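Local atomic coordinates of separin (Saccharomyces cerevisiae, PDB entry 5U1T), a protein that cleaves the MCD1/SCC1 subunit of cohesin at the onset of anaphase as a caspase-like cysteine protease, and is held inactive by securin for most of the cell cycle. Residues S1214-T1217 against T1218-L1222; M877-D881 against N882-V886; Q1008-D1011 against R1012-I1016. All coordinates share one frame; numbering follows the deposited sequence.

How the contacts relate
The three contacts are local and follow one another along the chain in the order 2, 3, 1: a helix end at 877-886, a helix start at 1008-1016 and a mid-helix stretch at 1214-1222. None touches another. Contacts 2 and 3 have centres 39 Å apart and lie on the same side of the chain's centre; contact 1 is 48 Å from contact 2 and 56 Å from contact 3, centre to centre. Only contact 1 lies near the probable active site, where the side chain of Arg-1219 comes to about 8 Å from that of Cys-1497, the catalytic cysteine by similarity. Contacts 2 and 3 are helix boundaries away from that site.

Contact 1: residues S1214-T1217 against T1218-L1222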
loop_
_atom_site.group_PDB
_atom_site.type_symbol
_atom_site.label_atom_id
_atom_site.label_comp_id
_atom_site.label_asym_id
_atom_site.label_seq_id
_atom_site.Cartn_x
_atom_site.Cartn_y
_atom_site.Cartn_z
ATOM N N SER A 1214 2.252 8.162 -59.886
ATOM C CA SER A 1214 1.205 7.872 -58.907
ATOM C C SER A 1214 1.341 8.739 -57.664
ATOM O O SER A 1214 0.363 9.299 -57.179
ATOM C CB SER A 1214 1.213 6.397 -58.515
ATOM O OG SER A 1214 0.489 5.624 -59.456
ATOM N N TRP A 1215 2.558 8.849 -57.152
ATOM C CA TRP A 1215 2.838 9.681 -55.986
ATOM C C TRP A 1215 2.444 11.136 -56.280
ATOM O O TRP A 1215 2.021 11.870 -55.392
ATOM C CB TRP A 1215 4.323 9.548 -55.616
ATOM C CG TRP A 1215 4.810 10.286 -54.401
ATOM C CD1 TRP A 1215 4.888 9.805 -53.131
ATOM C CD2 TRP A 1215 5.349 11.619 -54.358
ATOM N NE1 TRP A 1215 5.413 10.758 -52.291
ATOM C CE2 TRP A 1215 5.707 11.881 -53.020
ATOM C CE3 TRP A 1215 5.555 12.617 -55.321
ATOM C CZ2 TRP A 1215 6.258 13.100 -52.616
ATOM C CZ3 TRP A 1215 6.098 13.834 -54.920
ATOM C CH2 TRP A 1215 6.447 14.061 -53.579
ATOM N N TRP A 1216 2.559 11.539 -57.542
ATOM C CA TRP A 1216 2.256 12.910 -57.933
ATOM C C TRP A 1216 0.760 13.114 -58.141
ATOM O O TRP A 1216 0.206 14.190 -57.862
ATOM C CB TRP A 1216 3.017 13.286 -59.200
ATOM C CG TRP A 1216 4.397 13.825 -58.952
ATOM C CD1 TRP A 1216 5.570 13.287 -59.376
ATOM C CD2 TRP A 1216 4.741 15.017 -58.224
ATOM N NE1 TRP A 1216 6.624 14.067 -58.967
ATOM C CE2 TRP A 1216 6.142 15.134 -58.255
ATOM C CE3 TRP A 1216 3.999 15.996 -57.552
ATOM C CZ2 TRP A 1216 6.817 16.186 -57.637
ATOM C CZ3 TRP A 1216 4.673 17.035 -56.938
ATOM C CH2 TRP A 1216 6.066 17.123 -56.986
ATOM N N THR A 1217 0.112 12.074 -58.644
ATOM C CA THR A 1217 -1.329 12.097 -58.764
ATOM C C THR A 1217 -1.938 12.255 -57.394
ATOM O O THR A 1217 -2.826 13.093 -57.196
ATOM C CB THR A 1217 -1.856 10.828 -59.407
ATOM O OG1 THR A 1217 -1.524 10.841 -60.800
ATOM C CG2 THR A 1217 -3.362 10.744 -59.242
ATOM N N THR A 1218 -1.437 11.457 -56.451
ATOM C CA THR A 1218 -1.953 11.436 -55.090
ATOM C C THR A 1218 -1.765 12.771 -54.367
ATOM O O THR A 1218 -2.680 13.223 -53.682
ATOM C CB THR A 1218 -1.290 10.296 -54.252
ATOM O OG1 THR A 1218 -1.796 9.021 -54.679
ATOM C CG2 THR A 1218 -1.568 10.468 -52.762
ATOM N N ARG A 1219 -0.596 13.400 -54.511
ATOM C CA ARG A 1219 -0.343 14.661 -53.813
ATOM C C ARG A 1219 -1.102 15.830 -54.454
ATOM O O ARG A 1219 -1.612 16.703 -53.749
ATOM C CB ARG A 1219 1.150 14.972 -53.754
ATOM C CG ARG A 1219 1.960 13.933 -53.013
ATOM C CD ARG A 1219 3.208 14.531 -52.423
ATOM N NE ARG A 1219 2.965 15.058 -51.088
ATOM C CZ ARG A 1219 3.096 16.337 -50.764
ATOM N NH1 ARG A 1219 3.465 17.202 -51.689
ATOM N NH2 ARG A 1219 2.862 16.750 -49.520
ATOM N N TYR A 1220 -1.189 15.857 -55.779
ATOM C CA TYR A 1220 -1.983 16.890 -56.446
ATOM C C TYR A 1220 -3.458 16.731 -56.059
ATOM O O TYR A 1220 -4.220 17.700 -55.994
ATOM C CB TYR A 1220 -1.809 16.826 -57.968
ATOM C CG TYR A 1220 -0.781 17.797 -58.527
ATOM C CD1 TYR A 1220 0.563 17.444 -58.632
ATOM C CD2 TYR A 1220 -1.163 19.073 -58.979
ATOM C CE1 TYR A 1220 1.515 18.334 -59.170
ATOM C CE2 TYR A 1220 -0.217 19.975 -59.520
ATOM C CZ TYR A 1220 1.133 19.594 -59.606
ATOM O OH TYR A 1220 2.074 20.478 -60.130
ATOM N N ASP A 1221 -3.846 15.494 -55.782
ATOM C CA ASP A 1221 -5.207 15.183 -55.389
ATOM C C ASP A 1221 -5.491 15.573 -53.950
ATOM O O ASP A 1221 -6.573 16.049 -53.608
ATOM C CB ASP A 1221 -5.463 13.704 -55.569
ATOM C CG ASP A 1221 -6.905 13.404 -55.711
ATOM O OD1 ASP A 1221 -7.585 13.243 -54.674
ATOM O OD2 ASP A 1221 -7.361 13.367 -56.871
ATOM N N LEU A 1222 -4.506 15.333 -53.103
ATOM C CA LEU A 1222 -4.568 15.736 -51.717
ATOM C C LEU A 1222 -4.604 17.254 -51.625
ATOM O O LEU A 1222 -5.290 17.811 -50.770
ATOM C CB LEU A 1222 -3.372 15.165 -50.947
ATOM C CG LEU A 1222 -3.496 13.698 -50.554
ATOM C CD1 LEU A 1222 -2.159 13.130 -50.062
ATOM C CD2 LEU A 1222 -4.570 13.565 -49.484
#
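Arg-1219 lays its CD over one face of the Trp-1215 indole, 3.5 Å from the centroid of the six-membered ring and 19° off the ring normal, a CH-pi contact. CD sits toward the rim, with Trp-1215 CZ2 at 3.4 Å. The two side chains run side by side, and the guanidinium plane is turned 27° from the ring. One residue further along the helix, Trp-1216 CE3 meets Tyr-1220 CE1 obliquely at 3.8 Å, while Trp-1215 CZ3 lies over the Trp-1216 ring.

Helical i to i+4 bonds set this spacing: Thr-1218 N to Ser-1214 O is 2.9 Å, and Tyr-1220 N to Trp-1216 O is 3.0 Å. The indole of Trp-1215 reaches its place with CG anti to the backbone N (chi1 -178°), and NE1 is bonded to Thr-1197 O. The arginine chain bends at chi3, directing NE to Thr-1197 OG1 and NH2 to Ser-1194 OG on helix 1180-1198. Another protein chain packs an apolar side chain on Trp-1215, and its backbone accepts weak hydrogen bonds from Trp-1216 NE1.

The arginine is thus held along its length, its CD methylene by an aromatic face and its guanidinium by two hydroxyls, consistent with a fixed positive group close to the probable catalytic cysteine.

Contact 2: residues M877-D881 against N882-V886; sequences MFLYD and NKEFV
Over the centre of one face of the Phe-878 ring stands the amide nitrogen of Asn-882, ND2 lying 3.4 Å above the plane, with the amide turned obliquely to the ring. Phe-863 stacks on Phe-878 as well. A second pair of flat groups, Tyr-880 and Phe-885, meets obliquely: the centroids are 5.8 Å apart, the planes lie at 43°, and the closest carbons are Tyr-880 CD1 and Phe-885 CE1. The edge of the Phe-885 ring receives the backbone oxygen of Tyr-880, which lies near the ring plane.

The amide of Asn-882 is placed by its own hydrogen bond. ND2 donates to Phe-878 O over 2.6 Å, at an N-H...O angle of 158°, and the oxygen lies close to the amide plane. Because CG is anti to the carbonyl carbon (chi1 -64°), the side chain folds back along the helix end toward that oxygen, which also receives a weak bond from Asn-882 N. Asn-860 ND2 donates to OD1, so both ends of the amide are engaged and its rotation is probably fixed. Nearby, Asp-881 OD2 bonds to His-837 ND1 on helix 829-845, tying the last helical turn to a neighbouring helix.

The backbone closes the helix through two further bonds. Glu-884 N reaches Leu-879 O at 2.9 Å and Lys-883 N reaches Tyr-880 O at 3.0 Å. Lys-883 takes the positive phi that reverses the chain between them. This pair of bonds, 6-to-1 enclosing 5-to-2, is the signature of a Schellman motif with Lys-883 as the C-prime residue; it ends helix 872-881, and Glu-884 then serves as the N-cap position of helix 885-891.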
loop_
_atom_site.group_PDB
_atom_site.type_symbol
_atom_site.label_atom_id
_atom_site.label_comp_id
_atom_site.label_asym_id
_atom_site.label_seq_id
_atom_site.Cartn_x
_atom_site.Cartn_y
_atom_site.Cartn_z
ATOM N N MET A 877 -18.103 0.141 -10.136
ATOM C CA MET A 877 -17.175 0.529 -11.188
ATOM C C MET A 877 -17.385 -0.305 -12.445
ATOM O O MET A 877 -17.327 0.206 -13.560
ATOM C CB MET A 877 -15.731 0.400 -10.728
ATOM C CG MET A 877 -15.336 1.401 -9.672
ATOM S SD MET A 877 -13.612 1.217 -9.186
ATOM C CE MET A 877 -13.519 2.540 -7.983
ATOM N N PHE A 878 -17.638 -1.591 -12.267
ATOM C CA PHE A 878 -17.859 -2.445 -13.420
ATOM C C PHE A 878 -19.178 -2.073 -14.110
ATOM O O PHE A 878 -19.228 -1.977 -15.337
ATOM C CB PHE A 878 -17.845 -3.913 -12.993
ATOM C CG PHE A 878 -18.158 -4.886 -14.098
ATOM C CD1 PHE A 878 -17.200 -5.229 -15.040
ATOM C CD2 PHE A 878 -19.403 -5.490 -14.175
ATOM C CE1 PHE A 878 -17.487 -6.151 -16.054
ATOM C CE2 PHE A 878 -19.688 -6.405 -15.180
ATOM C CZ PHE A 878 -18.734 -6.737 -16.117
ATOM N N LEU A 879 -20.229 -1.847 -13.317
ATOM C CA LEU A 879 -21.560 -1.547 -13.843
ATOM C C LEU A 879 -21.585 -0.223 -14.598
ATOM O O LEU A 879 -22.211 -0.106 -15.649
ATOM C CB LEU A 879 -22.585 -1.530 -12.714
ATOM C CG LEU A 879 -22.841 -2.903 -12.095
ATOM C CD1 LEU A 879 -23.893 -2.852 -11.010
ATOM C CD2 LEU A 879 -23.237 -3.874 -13.171
ATOM N N TYR A 880 -20.895 0.768 -14.040
ATOM C CA TYR A 880 -20.676 2.064 -14.676
ATOM C C TYR A 880 -20.007 1.960 -16.042
ATOM O O TYR A 880 -20.553 2.414 -17.040
ATOM C CB TYR A 880 -19.818 2.925 -13.772
ATOM C CG TYR A 880 -19.639 4.337 -14.251
ATOM C CD1 TYR A 880 -20.680 5.243 -14.171
ATOM C CD2 TYR A 880 -18.422 4.772 -14.759
ATOM C CE1 TYR A 880 -20.526 6.533 -14.581
ATOM C CE2 TYR A 880 -18.255 6.071 -15.173
ATOM C CZ TYR A 880 -19.314 6.947 -15.082
ATOM O OH TYR A 880 -19.178 8.256 -15.485
ATOM N N ASP A 881 -18.814 1.382 -16.062
ATOM C CA ASP A 881 -18.101 1.085 -17.295
ATOM C C ASP A 881 -18.996 0.472 -18.348
ATOM O O ASP A 881 -18.826 0.757 -19.524
ATOM C CB ASP A 881 -16.931 0.125 -17.052
ATOM C CG ASP A 881 -15.717 0.810 -16.477
ATOM O OD1 ASP A 881 -15.584 2.028 -16.684
ATOM O OD2 ASP A 881 -14.886 0.134 -15.827
ATOM N N ASN A 882 -19.939 -0.373 -17.954
ATOM C CA ASN A 882 -20.699 -1.079 -18.968
ATOM C C ASN A 882 -22.097 -0.504 -19.191
ATOM O O ASN A 882 -22.968 -1.186 -19.726
ATOM C CB ASN A 882 -20.786 -2.567 -18.623
ATOM C CG ASN A 882 -19.414 -3.258 -18.640
ATOM O OD1 ASN A 882 -18.963 -3.744 -19.675
ATOM N ND2 ASN A 882 -18.752 -3.296 -17.486
ATOM N N LYS A 883 -22.296 0.752 -18.786
ATOM C CA LYS A 883 -23.544 1.491 -19.006
ATOM C C LYS A 883 -24.770 0.964 -18.263
ATOM O O LYS A 883 -25.909 1.282 -18.635
ATOM C CB LYS A 883 -23.891 1.523 -20.489
ATOM C CG LYS A 883 -22.875 2.179 -21.366
ATOM C CD LYS A 883 -22.644 3.594 -20.944
ATOM C CE LYS A 883 -21.675 4.198 -21.911
ATOM N NZ LYS A 883 -20.710 3.113 -22.285
ATOM N N GLU A 884 -24.571 0.155 -17.227
ATOM C CA GLU A 884 -25.724 -0.374 -16.502
ATOM C C GLU A 884 -26.033 0.428 -15.252
ATOM O O GLU A 884 -25.973 -0.084 -14.138
ATOM C CB GLU A 884 -25.499 -1.826 -16.179
ATOM C CG GLU A 884 -25.537 -2.629 -17.435
ATOM C CD GLU A 884 -25.144 -4.039 -17.200
ATOM O OE1 GLU A 884 -24.228 -4.513 -17.913
ATOM O OE2 GLU A 884 -25.739 -4.668 -16.290
ATOM N N PHE A 885 -26.375 1.699 -15.464
ATOM C CA PHE A 885 -26.552 2.635 -14.374
ATOM C C PHE A 885 -27.748 2.227 -13.532
ATOM O O PHE A 885 -27.810 2.517 -12.335
ATOM C CB PHE A 885 -26.718 4.052 -14.906
ATOM C CG PHE A 885 -25.684 4.441 -15.927
ATOM C CD1 PHE A 885 -24.358 4.072 -15.773
ATOM C CD2 PHE A 885 -26.042 5.172 -17.051
ATOM C CE1 PHE A 885 -23.405 4.435 -16.718
ATOM C CE2 PHE A 885 -25.106 5.529 -17.999
ATOM C CZ PHE A 885 -23.785 5.162 -17.840
ATOM N N VAL A 886 -28.697 1.538 -14.146
ATOM C CA VAL A 886 -29.860 1.085 -13.402
ATOM C C VAL A 886 -29.423 0.001 -12.411
ATOM O O VAL A 886 -29.678 0.102 -11.201
ATOM C CB VAL A 886 -30.974 0.557 -14.346
ATOM C CG1 VAL A 886 -31.823 1.703 -14.851
ATOM C CG2 VAL A 886 -30.360 -0.220 -15.514
#

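Contact 3: residues Q1008-D1011 against R1012-I1016; sequences QKFD and RIAAI
An aspartate N-cap starts helix 1012-1028: Asp-1011 is the last residue before the helix, and its side chain accepts from the first turn. OD1 takes Ala-1014 N at 3.0 Å through its anti lone pair, the one facing away from OD2, and the bond is nearly straight (165°). The same oxygen lies 2.8 Å from Ile-1013 N, but there the N-H...O angle of 123° makes the bond weak. A single carboxylate oxygen therefore serves two amides at the helix start. With CG anti to the backbone N (chi1 177°), the carboxylate swings toward the helix start, and its negative charge there probably complements the positive end of the helix dipole. An alanine in place of Asp-1011 is likely to leave the amides of Ile-1013 and Ala-1014 without their side-chain acceptor, and the first turn without its compensating negative charge. From the main chain, Asp-1011 O receives a weak bond from Ala-1015 N at 3.1 Å.

Beside the cap, Phe-1010 supplies the apolar part of the contact. Its ring turns an edge toward the backbone, with Ala-1014 C and Ala-1015 N near the ring plane. The ring atom CE1 also meets two methyl groups, standing 3.7 Å from Ala-1014 CB and equally far from Ala-1015 CB. The small side chains of Ala-1014 and Ala-1015 probably let the edge come this near the helix.

The loop and the helix start are joined to neighbouring helices through the same residues. Phe-1010 packs on Gln-945 and Leu-946 of helix 927-946, and its backbone N is bonded to Asp-949 OD2. Ala-1015 touches Leu-946 and also Phe-952 of helix 950-955, so the first turn of helix 1012-1028 rests against both of these helices.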
loop_
_atom_site.group_PDB
_atom_site.type_symbol
_atom_site.label_atom_id
_atom_site.label_comp_id
_atom_site.label_asym_id
_atom_site.label_seq_id
_atom_site.Cartn_x
_atom_site.Cartn_y
_atom_site.Cartn_z
ATOM N N GLN A 1008 -46.412 33.167 -27.972
ATOM C CA GLN A 1008 -45.445 33.244 -26.884
ATOM C C GLN A 1008 -45.281 31.867 -26.243
ATOM O O GLN A 1008 -45.592 31.694 -25.063
ATOM C CB GLN A 1008 -45.892 34.284 -25.840
ATOM C CG GLN A 1008 -44.738 35.059 -25.165
ATOM C CD GLN A 1008 -45.253 36.252 -24.353
ATOM O OE1 GLN A 1008 -46.466 36.469 -24.284
ATOM N NE2 GLN A 1008 -44.336 37.026 -23.733
ATOM N N LYS A 1009 -44.796 30.896 -27.021
ATOM C CA LYS A 1009 -44.616 29.529 -26.528
ATOM C C LYS A 1009 -43.804 29.563 -25.251
ATOM O O LYS A 1009 -44.107 28.848 -24.288
ATOM C CB LYS A 1009 -43.934 28.645 -27.567
ATOM C CG LYS A 1009 -43.650 27.215 -27.089
ATOM C CD LYS A 1009 -44.878 26.323 -27.168
ATOM C CE LYS A 1009 -45.390 26.179 -28.607
ATOM N NZ LYS A 1009 -46.188 24.909 -28.778
ATOM N N PHE A 1010 -42.785 30.423 -25.241
ATOM C CA PHE A 1010 -42.034 30.697 -24.009
ATOM C C PHE A 1010 -42.083 32.188 -23.678
ATOM O O PHE A 1010 -41.675 33.008 -24.501
ATOM C CB PHE A 1010 -40.580 30.232 -24.126
ATOM C CG PHE A 1010 -39.942 29.959 -22.802
ATOM C CD1 PHE A 1010 -39.607 31.003 -21.952
ATOM C CD2 PHE A 1010 -39.693 28.655 -22.389
ATOM C CE1 PHE A 1010 -39.026 30.762 -20.713
ATOM C CE2 PHE A 1010 -39.103 28.402 -21.154
ATOM C CZ PHE A 1010 -38.769 29.465 -20.315
ATOM N N ASP A 1011 -42.587 32.530 -22.485
ATOM C CA ASP A 1011 -42.748 33.931 -22.056
ATOM C C ASP A 1011 -41.381 34.638 -21.981
ATOM O O ASP A 1011 -40.389 34.024 -21.591
ATOM C CB ASP A 1011 -43.473 33.975 -20.712
ATOM C CG ASP A 1011 -43.629 35.380 -20.165
ATOM O OD1 ASP A 1011 -42.624 35.892 -19.624
ATOM O OD2 ASP A 1011 -44.764 35.956 -20.233
ATOM N N ARG A 1012 -41.333 35.913 -22.372
ATOM C CA ARG A 1012 -40.066 36.633 -22.504
ATOM C C ARG A 1012 -39.480 37.023 -21.153
ATOM O O ARG A 1012 -38.268 37.077 -20.980
ATOM C CB ARG A 1012 -40.241 37.898 -23.368
ATOM C CG ARG A 1012 -38.915 38.572 -23.798
ATOM C CD ARG A 1012 -39.131 39.962 -24.422
ATOM N NE ARG A 1012 -37.996 40.371 -25.256
ATOM C CZ ARG A 1012 -37.865 40.053 -26.544
ATOM N NH1 ARG A 1012 -38.810 39.341 -27.151
ATOM N NH2 ARG A 1012 -36.796 40.442 -27.227
ATOM N N ILE A 1013 -40.344 37.325 -20.201
ATOM C CA ILE A 1013 -39.883 37.672 -18.863
ATOM C C ILE A 1013 -39.345 36.418 -18.142
ATOM O O ILE A 1013 -38.292 36.458 -17.504
ATOM C CB ILE A 1013 -41.007 38.346 -18.074
ATOM C CG1 ILE A 1013 -41.304 39.706 -18.705
ATOM C CG2 ILE A 1013 -40.637 38.506 -16.616
ATOM C CD1 ILE A 1013 -40.081 40.562 -18.923
ATOM N N ALA A 1014 -40.043 35.299 -18.301
ATOM C CA ALA A 1014 -39.558 34.032 -17.789
ATOM C C ALA A 1014 -38.190 33.689 -18.364
ATOM O O ALA A 1014 -37.341 33.105 -17.687
ATOM C CB ALA A 1014 -40.552 32.924 -18.096
ATOM N N ALA A 1015 -37.965 34.042 -19.618
ATOM C CA ALA A 1015 -36.742 33.608 -20.266
ATOM C C ALA A 1015 -35.589 34.485 -19.806
ATOM O O ALA A 1015 -34.483 33.994 -19.582
ATOM C CB ALA A 1015 -36.892 33.632 -21.759
ATOM N N ILE A 1016 -35.856 35.776 -19.634
ATOM C CA ILE A 1016 -34.846 36.691 -19.115
ATOM C C ILE A 1016 -34.521 36.293 -17.673
ATOM O O ILE A 1016 -33.364 36.351 -17.241
ATOM C CB ILE A 1016 -35.314 38.157 -19.201
ATOM C CG1 ILE A 1016 -35.490 38.534 -20.667
ATOM C CG2 ILE A 1016 -34.339 39.109 -18.513
ATOM C CD1 ILE A 1016 -36.095 39.879 -20.892
#